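Local coordinates for RTX-adhesin (Marinomonas primoryensis, PDB 5IRB), which forms part of a giant calcium-binding adhesin that attaches its Antarctic bacterium to diatoms and ice, at residues Val219-Thr223 against Ser224-Ile228. Residues are numbered along the deposited sequence; the frame is centred on the assembly and turned at random.
Sequences VNAIT and SDDVI. With CA (calcium ion), chain K; CA (calcium ion), chain E.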
loop_
_atom_site.group_PDB
_atom_site.type_symbol
_atom_site.label_atom_id
_atom_site.label_comp_id
_atom_site.label_asym_id
_atom_site.label_seq_id
_atom_site.Cartn_x
_atom_site.Cartn_y
_atom_site.Cartn_z
ATOM N N VAL A 219 -25.976 -38.611 -19.408
ATOM C CA VAL A 219 -26.009 -39.988 -18.931
ATOM C C VAL A 219 -26.338 -40.908 -20.116
ATOM O O VAL A 219 -27.332 -40.689 -20.825
ATOM C CB VAL A 219 -27.055 -40.183 -17.808
ATOM C CG1 VAL A 219 -27.050 -41.618 -17.286
ATOM C CG2 VAL A 219 -26.842 -39.148 -16.659
ATOM N N ASN A 220 -25.547 -41.962 -20.296
ATOM C CA ASN A 220 -25.817 -42.910 -21.359
ATOM C C ASN A 220 -27.056 -43.747 -21.043
ATOM O O ASN A 220 -27.608 -43.663 -19.956
ATOM C CB ASN A 220 -24.613 -43.829 -21.582
ATOM C CG ASN A 220 -23.359 -43.064 -21.954
ATOM O OD1 ASN A 220 -23.422 -42.072 -22.684
ATOM N ND2 ASN A 220 -22.211 -43.501 -21.428
ATOM N N ALA A 221 -27.458 -44.566 -22.001
ATOM C CA ALA A 221 -28.536 -45.517 -21.834
ATOM C C ALA A 221 -28.281 -46.407 -20.625
ATOM O O ALA A 221 -27.131 -46.759 -20.328
ATOM C CB ALA A 221 -28.691 -46.364 -23.120
ATOM N N ILE A 222 -29.348 -46.747 -19.918
ATOM C CA ILE A 222 -29.236 -47.605 -18.749
ATOM C C ILE A 222 -29.298 -49.046 -19.219
ATOM O O ILE A 222 -30.374 -49.564 -19.516
ATOM C CB ILE A 222 -30.345 -47.309 -17.729
ATOM C CG1 ILE A 222 -30.427 -45.800 -17.448
ATOM C CG2 ILE A 222 -30.164 -48.146 -16.459
ATOM C CD1 ILE A 222 -29.122 -45.168 -17.052
ATOM N N THR A 223 -28.127 -49.678 -19.282
ATOM C CA THR A 223 -27.868 -50.857 -20.132
ATOM C C THR A 223 -28.120 -50.504 -21.609
ATOM O O THR A 223 -28.602 -49.408 -21.930
ATOM C CB THR A 223 -28.709 -52.091 -19.723
ATOM O OG1 THR A 223 -30.103 -51.823 -19.930
ATOM C CG2 THR A 223 -28.465 -52.440 -18.252
ATOM N N SER A 224 -27.788 -51.427 -22.510
ATOM C CA SER A 224 -27.730 -51.100 -23.943
ATOM C C SER A 224 -29.085 -50.674 -24.552
ATOM O O SER A 224 -29.131 -49.855 -25.479
ATOM C CB SER A 224 -27.155 -52.281 -24.723
ATOM O OG SER A 224 -27.597 -53.491 -24.158
ATOM N N ASP A 225 -30.178 -51.233 -24.049
ATOM C CA ASP A 225 -31.499 -50.869 -24.556
ATOM C C ASP A 225 -32.270 -49.891 -23.663
ATOM O O ASP A 225 -33.422 -49.581 -23.952
ATOM C CB ASP A 225 -32.336 -52.140 -24.779
ATOM C CG ASP A 225 -32.714 -52.842 -23.480
ATOM O OD1 ASP A 225 -32.417 -52.350 -22.370
ATOM O OD2 ASP A 225 -33.318 -53.924 -23.569
ATOM N N ASP A 226 -31.630 -49.412 -22.596
ATOM C CA ASP A 226 -32.192 -48.373 -21.729
ATOM C C ASP A 226 -33.406 -48.926 -20.964
ATOM O O ASP A 226 -34.294 -48.177 -20.547
ATOM C CB ASP A 226 -32.568 -47.129 -22.543
ATOM C CG ASP A 226 -32.626 -45.872 -21.709
ATOM O OD1 ASP A 226 -31.802 -45.705 -20.765
ATOM O OD2 ASP A 226 -33.501 -45.033 -22.013
ATOM N N VAL A 227 -33.411 -50.244 -20.768
ATOM C CA VAL A 227 -34.468 -50.951 -20.040
ATOM C C VAL A 227 -33.868 -51.932 -19.024
ATOM O O VAL A 227 -33.012 -52.738 -19.374
ATOM C CB VAL A 227 -35.396 -51.742 -21.004
ATOM C CG1 VAL A 227 -36.508 -52.463 -20.227
ATOM C CG2 VAL A 227 -35.972 -50.834 -22.095
ATOM N N ILE A 228 -34.343 -51.905 -17.784
ATOM C CA ILE A 228 -33.871 -52.846 -16.768
ATOM C C ILE A 228 -34.718 -54.117 -16.779
ATOM O O ILE A 228 -35.909 -54.059 -16.492
ATOM C CB ILE A 228 -33.914 -52.221 -15.351
ATOM C CG1 ILE A 228 -32.922 -51.050 -15.243
ATOM C CG2 ILE A 228 -33.669 -53.280 -14.285
ATOM C CD1 ILE A 228 -31.471 -51.466 -15.240
HETATM CA CA CA K . -31.399 -53.785 -20.670
HETATM CA CA CA E . -32.320 -43.331 -20.858
HETATM O O HOH W 1 -30.263 -42.954 -19.435
HETATM O O HOH W 2 -32.876 -55.479 -21.325
HETATM O O HOH W 3 -31.914 -40.905 -20.303
HETATM O O HOH W 4 -30.928 -43.007 -22.962
HETATM O O HOH W 5 -34.181 -41.955 -21.740
#
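Thr223 to Asp226 form a type I beta turn, closed by Asp226 N donating to Thr223 O at 3.1 Å. The turn lies in the loop that leads from strand 216-219 into strand 227-228. Two calcium ions sit on it.

One ion joins Thr223, Asp225 and Val227. Thr223 OG1 lies between its backbone N and carbonyl carbon (chi1 65°), and this brings it 2.5 Å from the calcium. Asp225 OD1 and Val227 O bind the same ion, the latter at 2.3 Å. Asp225 OD1 also accepts from Val227 N at 2.8 Å, the donor lying above the carboxylate plane; this makes an Asx turn. A water on this calcium donates to Asp225 OD2. Glu232 adds its carboxylate to the site.

The second ion is held by both carboxylate oxygens of Asp226. Asp226 OD1 uses its anti lone pair to accept from Ile222 N at 2.8 Å, in a nearly straight bond (176°). Four waters and Thr309 O, from strand 301-312, complete this site. One of the waters donates to Asn220 O.

On the buried side, Ile222 CG2 meets Ile228 CD1 at 3.8 Å. Ile222 also packs on Phe288 and His310 of the domain's sheet.

The ligands Thr223, Asp225 and Val227 alternate along the chain, so one calcium draws together the start of the turn and the residue just after it. The Ile222 N-H and the second calcium together fix the rotation of the Asp226 carboxylate, and the calcium probably offsets its negative charge. Through Thr309, that ion also ties the loop to the last strand of this beta domain.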